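Dicer Related Helicase (PDB 6M6Q) probably hydrolyses ATP as an RNA-binding helicase of the RIG-I-like receptor subfamily in nematode RNA interference, the chain here being its N-terminal domain. Local coordinates at residues B[52-64]-B[123-137]. Sequence-based numbering, arbitrary orientation.
Sequences FKLFESLFPPGKL and FLNTVLFDEKGLRIA
An aromatic cluster of Phe52, Phe55 and Phe123 joins the two segments. Phe52 points its edge at one face of Phe123, with the planes at 58° and Phe52 CE1 3.7 Å from Phe123 CE2. Phe123 in turn presents its own edge to a face of Phe55. This second pair is T-shaped, with planes at 87° and centroids 5.3 Å apart. CG of Phe123 lies anti to the backbone N (chi1 165°), which sends the ring across to Phe52 and Phe55. Phe55 is clamped on both faces. Opposite Phe123, Ile136 CG2 makes a CH-pi contact, 4.0 Å from the Phe55 ring centroid. Gly133 O lies at the rim of the same ring, near its plane, and Val127 CG1 comes to 3.5 Å from Phe55 CD2.

The 3-10 segment through residues 52-58 packs against the junction of two helices in the helical, strand-free N-terminal domain, where 94-127 ends and 131-144 begins. Asp130 is the N-cap of the second helix; its OD1 accepts a weak capping bond from Gly133 N. Lys132 NZ forms a long salt bridge with the same carboxylate.

Leu58 extends over this helix start. Leu58 CD1 sits 3.7 Å from Gly133 CA, and its CD2 lies beside the Asp130 carboxylate. Nearby, Thr126 CG2 approaches the Phe59 ring obliquely, 3.4 Å from Phe59 CE2. The hydroxyl OG1 of Thr126 bonds back to Cys122 O within its own helix. Ile67 of helix 63-72 touches both Phe59 and Phe123, while Cys40 and Val41 of helix 33-42 pack on Phe52.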
loop_
_atom_site.group_PDB
_atom_site.type_symbol
_atom_site.label_atom_id
_atom_site.label_comp_id
_atom_site.label_asym_id
_atom_site.label_seq_id
_atom_site.Cartn_x
_atom_site.Cartn_y
_atom_site.Cartn_z
ATOM N N PHE B 52 18.637 15.462 -4.596
ATOM C CA PHE B 52 18.237 14.106 -5.042
ATOM C C PHE B 52 19.487 13.206 -5.071
ATOM O O PHE B 52 19.381 11.993 -4.778
ATOM C CB PHE B 52 17.541 14.152 -6.416
ATOM C CG PHE B 52 16.095 14.604 -6.421
ATOM C CD1 PHE B 52 15.065 13.730 -6.095
ATOM C CD2 PHE B 52 15.756 15.888 -6.823
ATOM C CE1 PHE B 52 13.744 14.153 -6.125
ATOM C CE2 PHE B 52 14.434 16.303 -6.855
ATOM C CZ PHE B 52 13.435 15.441 -6.497
ATOM N N LYS B 53 20.649 13.784 -5.393
ATOM C CA LYS B 53 21.906 13.021 -5.634
ATOM C C LYS B 53 22.358 12.328 -4.338
ATOM O O LYS B 53 23.004 11.273 -4.443
ATOM C CB LYS B 53 23.006 13.926 -6.185
ATOM C CG LYS B 53 24.003 13.220 -7.089
ATOM C CD LYS B 53 25.229 14.038 -7.401
ATOM C CE LYS B 53 26.138 13.359 -8.400
ATOM N NZ LYS B 53 26.620 12.050 -7.897
ATOM N N LEU B 54 22.008 12.884 -3.168
ATOM C CA LEU B 54 22.386 12.330 -1.835
ATOM C C LEU B 54 21.737 10.948 -1.623
ATOM O O LEU B 54 22.043 10.327 -0.588
ATOM C CB LEU B 54 21.944 13.292 -0.722
ATOM C CG LEU B 54 22.611 14.664 -0.704
ATOM C CD1 LEU B 54 21.719 15.690 0.001
ATOM C CD2 LEU B 54 23.979 14.596 -0.039
ATOM N N PHE B 55 20.854 10.498 -2.530
ATOM C CA PHE B 55 20.062 9.244 -2.373
ATOM C C PHE B 55 20.488 8.203 -3.423
ATOM O O PHE B 55 19.857 7.125 -3.488
ATOM C CB PHE B 55 18.563 9.552 -2.447
ATOM C CG PHE B 55 18.069 10.521 -1.401
ATOM C CD1 PHE B 55 18.060 11.885 -1.644
ATOM C CD2 PHE B 55 17.617 10.072 -0.172
ATOM C CE1 PHE B 55 17.630 12.776 -0.675
ATOM C CE2 PHE B 55 17.181 10.964 0.793
ATOM C CZ PHE B 55 17.195 12.315 0.541
ATOM N N GLU B 56 21.557 8.483 -4.177
ATOM C CA GLU B 56 21.972 7.651 -5.345
ATOM C C GLU B 56 22.380 6.233 -4.887
ATOM O O GLU B 56 22.181 5.291 -5.680
ATOM C CB GLU B 56 23.053 8.357 -6.169
ATOM C CG GLU B 56 24.378 8.543 -5.453
ATOM C CD GLU B 56 25.335 9.491 -6.170
ATOM O OE1 GLU B 56 26.261 10.023 -5.503
ATOM O OE2 GLU B 56 25.150 9.713 -7.399
ATOM N N SER B 57 22.845 6.071 -3.643
ATOM C CA SER B 57 23.297 4.778 -3.056
ATOM C C SER B 57 22.116 3.809 -2.883
ATOM O O SER B 57 22.371 2.570 -2.764
ATOM C CB SER B 57 23.994 5.000 -1.757
ATOM O OG SER B 57 23.418 6.094 -1.055
ATOM N N LEU B 58 20.880 4.333 -2.881
ATOM C CA LEU B 58 19.642 3.566 -2.566
ATOM C C LEU B 58 18.983 3.047 -3.849
ATOM O O LEU B 58 17.969 2.341 -3.736
ATOM C CB LEU B 58 18.679 4.465 -1.793
ATOM C CG LEU B 58 19.103 4.808 -0.370
ATOM C CD1 LEU B 58 18.473 6.111 0.062
ATOM C CD2 LEU B 58 18.745 3.682 0.598
ATOM N N PHE B 59 19.538 3.347 -5.020
ATOM C CA PHE B 59 19.013 2.844 -6.315
ATOM C C PHE B 59 20.134 2.183 -7.092
ATOM O O PHE B 59 21.299 2.419 -6.811
ATOM C CB PHE B 59 18.404 3.970 -7.139
ATOM C CG PHE B 59 17.352 4.782 -6.432
ATOM C CD1 PHE B 59 17.707 5.881 -5.660
ATOM C CD2 PHE B 59 16.005 4.470 -6.560
ATOM C CE1 PHE B 59 16.737 6.659 -5.045
ATOM C CE2 PHE B 59 15.041 5.237 -5.929
ATOM C CZ PHE B 59 15.409 6.336 -5.183
ATOM N N PRO B 60 19.811 1.352 -8.103
ATOM C CA PRO B 60 20.820 0.790 -8.988
ATOM C C PRO B 60 21.519 1.880 -9.778
ATOM O O PRO B 60 20.906 2.887 -10.100
ATOM C CB PRO B 60 20.021 -0.123 -9.926
ATOM C CG PRO B 60 18.778 -0.444 -9.134
ATOM C CD PRO B 60 18.475 0.836 -8.391
ATOM N N PRO B 61 22.815 1.697 -10.116
ATOM C CA PRO B 61 23.615 2.738 -10.769
ATOM C C PRO B 61 22.910 3.434 -11.946
ATOM O O PRO B 61 22.530 2.780 -12.901
ATOM C CB PRO B 61 24.856 1.965 -11.260
ATOM C CG PRO B 61 24.451 0.492 -11.154
ATOM C CD PRO B 61 23.563 0.450 -9.942
ATOM N N GLY B 62 22.723 4.743 -11.836
ATOM C CA GLY B 62 22.113 5.565 -12.891
ATOM C C GLY B 62 20.599 5.673 -12.761
ATOM O O GLY B 62 20.058 6.617 -13.311
ATOM N N LYS B 63 19.940 4.745 -12.062
ATOM C CA LYS B 63 18.470 4.771 -11.876
ATOM C C LYS B 63 18.047 6.064 -11.153
ATOM O O LYS B 63 16.960 6.586 -11.477
ATOM C CB LYS B 63 17.983 3.536 -11.122
ATOM C CG LYS B 63 16.473 3.462 -10.942
ATOM C CD LYS B 63 15.860 2.159 -11.441
ATOM C CE LYS B 63 14.396 2.295 -11.809
ATOM N NZ LYS B 63 14.209 2.582 -13.256
ATOM N N LEU B 64 18.826 6.550 -10.189
ATOM C CA LEU B 64 18.456 7.772 -9.432
ATOM C C LEU B 64 18.286 8.920 -10.423
ATOM O O LEU B 64 17.187 9.469 -10.492
ATOM C CB LEU B 64 19.520 8.098 -8.383
ATOM C CG LEU B 64 19.143 9.191 -7.375
ATOM C CD1 LEU B 64 19.594 10.574 -7.845
ATOM C CD2 LEU B 64 17.649 9.200 -7.095
ATOM N N PHE B 123 10.612 7.460 -6.042
ATOM C CA PHE B 123 11.702 8.039 -5.213
ATOM C C PHE B 123 11.324 7.917 -3.732
ATOM O O PHE B 123 12.070 7.270 -2.973
ATOM C CB PHE B 123 11.976 9.479 -5.612
ATOM C CG PHE B 123 12.795 10.268 -4.629
ATOM C CD1 PHE B 123 14.146 10.030 -4.478
ATOM C CD2 PHE B 123 12.230 11.308 -3.926
ATOM C CE1 PHE B 123 14.919 10.829 -3.655
ATOM C CE2 PHE B 123 13.003 12.110 -3.102
ATOM C CZ PHE B 123 14.347 11.858 -2.956
ATOM N N LEU B 124 10.176 8.492 -3.359
ATOM C CA LEU B 124 9.717 8.629 -1.957
ATOM C C LEU B 124 9.567 7.241 -1.311
ATOM O O LEU B 124 10.014 7.095 -0.172
ATOM C CB LEU B 124 8.399 9.420 -1.924
ATOM C CG LEU B 124 8.515 10.908 -2.260
ATOM C CD1 LEU B 124 7.211 11.644 -1.959
ATOM C CD2 LEU B 124 9.661 11.554 -1.502
ATOM N N ASN B 125 8.991 6.264 -2.011
ATOM C CA ASN B 125 8.723 4.911 -1.450
ATOM C C ASN B 125 10.033 4.124 -1.277
ATOM O O ASN B 125 9.999 3.135 -0.562
ATOM C CB ASN B 125 7.760 4.101 -2.307
ATOM C CG ASN B 125 6.362 4.672 -2.322
ATOM O OD1 ASN B 125 5.965 5.415 -1.415
ATOM N ND2 ASN B 125 5.603 4.323 -3.341
ATOM N N THR B 126 11.104 4.506 -1.971
ATOM C CA THR B 126 12.438 3.869 -1.878
ATOM C C THR B 126 13.206 4.442 -0.673
ATOM O O THR B 126 13.731 3.638 0.120
ATOM C CB THR B 126 13.223 4.025 -3.190
ATOM O OG1 THR B 126 12.468 3.469 -4.262
ATOM C CG2 THR B 126 14.560 3.328 -3.156
ATOM N N VAL B 127 13.243 5.772 -0.528
ATOM C CA VAL B 127 14.136 6.490 0.427
ATOM C C VAL B 127 13.480 6.597 1.815
ATOM O O VAL B 127 14.202 6.623 2.767
ATOM C CB VAL B 127 14.542 7.882 -0.088
ATOM C CG1 VAL B 127 15.232 7.809 -1.414
ATOM C CG2 VAL B 127 13.366 8.825 -0.156
ATOM N N LEU B 128 12.167 6.751 1.907
ATOM C CA LEU B 128 11.490 7.108 3.187
ATOM C C LEU B 128 11.008 5.840 3.918
ATOM O O LEU B 128 10.332 5.975 4.915
ATOM C CB LEU B 128 10.313 8.057 2.900
ATOM C CG LEU B 128 10.679 9.472 2.441
ATOM C CD1 LEU B 128 9.469 10.382 2.522
ATOM C CD2 LEU B 128 11.815 10.065 3.262
ATOM N N PHE B 129 11.315 4.647 3.434
ATOM C CA PHE B 129 10.882 3.382 4.088
ATOM C C PHE B 129 12.113 2.533 4.399
ATOM O O PHE B 129 11.963 1.333 4.685
ATOM C CB PHE B 129 9.849 2.666 3.220
ATOM C CG PHE B 129 8.478 3.305 3.214
ATOM C CD1 PHE B 129 8.179 4.381 2.377
ATOM C CD2 PHE B 129 7.467 2.817 4.034
ATOM C CE1 PHE B 129 6.914 4.960 2.389
ATOM C CE2 PHE B 129 6.193 3.380 4.011
ATOM C CZ PHE B 129 5.916 4.437 3.181
ATOM N N ASP B 130 13.279 3.176 4.377
ATOM C CA ASP B 130 14.620 2.588 4.597
ATOM C C ASP B 130 15.319 3.434 5.657
ATOM O O ASP B 130 15.232 4.695 5.554
ATOM C CB ASP B 130 15.431 2.604 3.305
ATOM C CG ASP B 130 16.763 1.888 3.377
ATOM O OD1 ASP B 130 17.773 2.567 3.638
ATOM O OD2 ASP B 130 16.789 0.667 3.106
ATOM N N GLU B 131 15.945 2.795 6.654
ATOM C CA GLU B 131 16.595 3.495 7.793
ATOM C C GLU B 131 17.652 4.464 7.238
ATOM O O GLU B 131 17.609 5.645 7.598
ATOM C CB GLU B 131 17.214 2.499 8.779
ATOM C CG GLU B 131 18.265 3.131 9.699
ATOM C CD GLU B 131 18.399 2.528 11.086
ATOM O OE1 GLU B 131 17.886 1.398 11.300
ATOM O OE2 GLU B 131 19.032 3.191 11.953
ATOM N N LYS B 132 18.551 3.973 6.388
ATOM C CA LYS B 132 19.701 4.755 5.856
ATOM C C LYS B 132 19.160 5.972 5.112
ATOM O O LYS B 132 19.761 7.052 5.232
ATOM C CB LYS B 132 20.577 3.888 4.939
ATOM C CG LYS B 132 21.006 2.538 5.521
ATOM C CD LYS B 132 21.765 1.633 4.548
ATOM C CE LYS B 132 20.902 1.067 3.430
ATOM N NZ LYS B 132 20.016 -0.030 3.897
ATOM N N GLY B 133 18.068 5.781 4.373
ATOM C CA GLY B 133 17.397 6.819 3.572
ATOM C C GLY B 133 16.656 7.836 4.419
ATOM O O GLY B 133 16.644 8.997 4.041
ATOM N N LEU B 134 16.059 7.413 5.527
ATOM C CA LEU B 134 15.390 8.336 6.480
ATOM C C LEU B 134 16.433 9.199 7.181
ATOM O O LEU B 134 16.155 10.373 7.418
ATOM C CB LEU B 134 14.583 7.530 7.484
ATOM C CG LEU B 134 13.088 7.530 7.228
ATOM C CD1 LEU B 134 12.433 6.371 7.943
ATOM C CD2 LEU B 134 12.471 8.852 7.653
ATOM N N ARG B 135 17.590 8.632 7.489
ATOM C CA ARG B 135 18.732 9.366 8.078
ATOM C C ARG B 135 19.062 10.540 7.166
ATOM O O ARG B 135 19.179 11.666 7.678
ATOM C CB ARG B 135 19.939 8.437 8.272
ATOM C CG ARG B 135 19.776 7.432 9.403
ATOM C CD ARG B 135 20.074 8.054 10.738
ATOM N NE ARG B 135 19.761 7.172 11.845
ATOM C CZ ARG B 135 19.688 7.559 13.114
ATOM N NH1 ARG B 135 19.417 6.674 14.058
ATOM N NH2 ARG B 135 19.910 8.828 13.440
ATOM N N ILE B 136 19.191 10.285 5.866
ATOM C CA ILE B 136 19.579 11.326 4.881
ATOM C C ILE B 136 18.461 12.364 4.834
ATOM O O ILE B 136 18.782 13.585 4.843
ATOM C CB ILE B 136 19.880 10.722 3.505
ATOM C CG1 ILE B 136 20.947 9.629 3.601
ATOM C CG2 ILE B 136 20.286 11.821 2.533
ATOM C CD1 ILE B 136 21.198 8.896 2.310
ATOM N N ALA B 137 17.204 11.905 4.824
ATOM C CA ALA B 137 16.011 12.770 4.728
ATOM C C ALA B 137 15.913 13.642 5.981
ATOM O O ALA B 137 15.547 14.814 5.843
ATOM C CB ALA B 137 14.778 11.937 4.531
#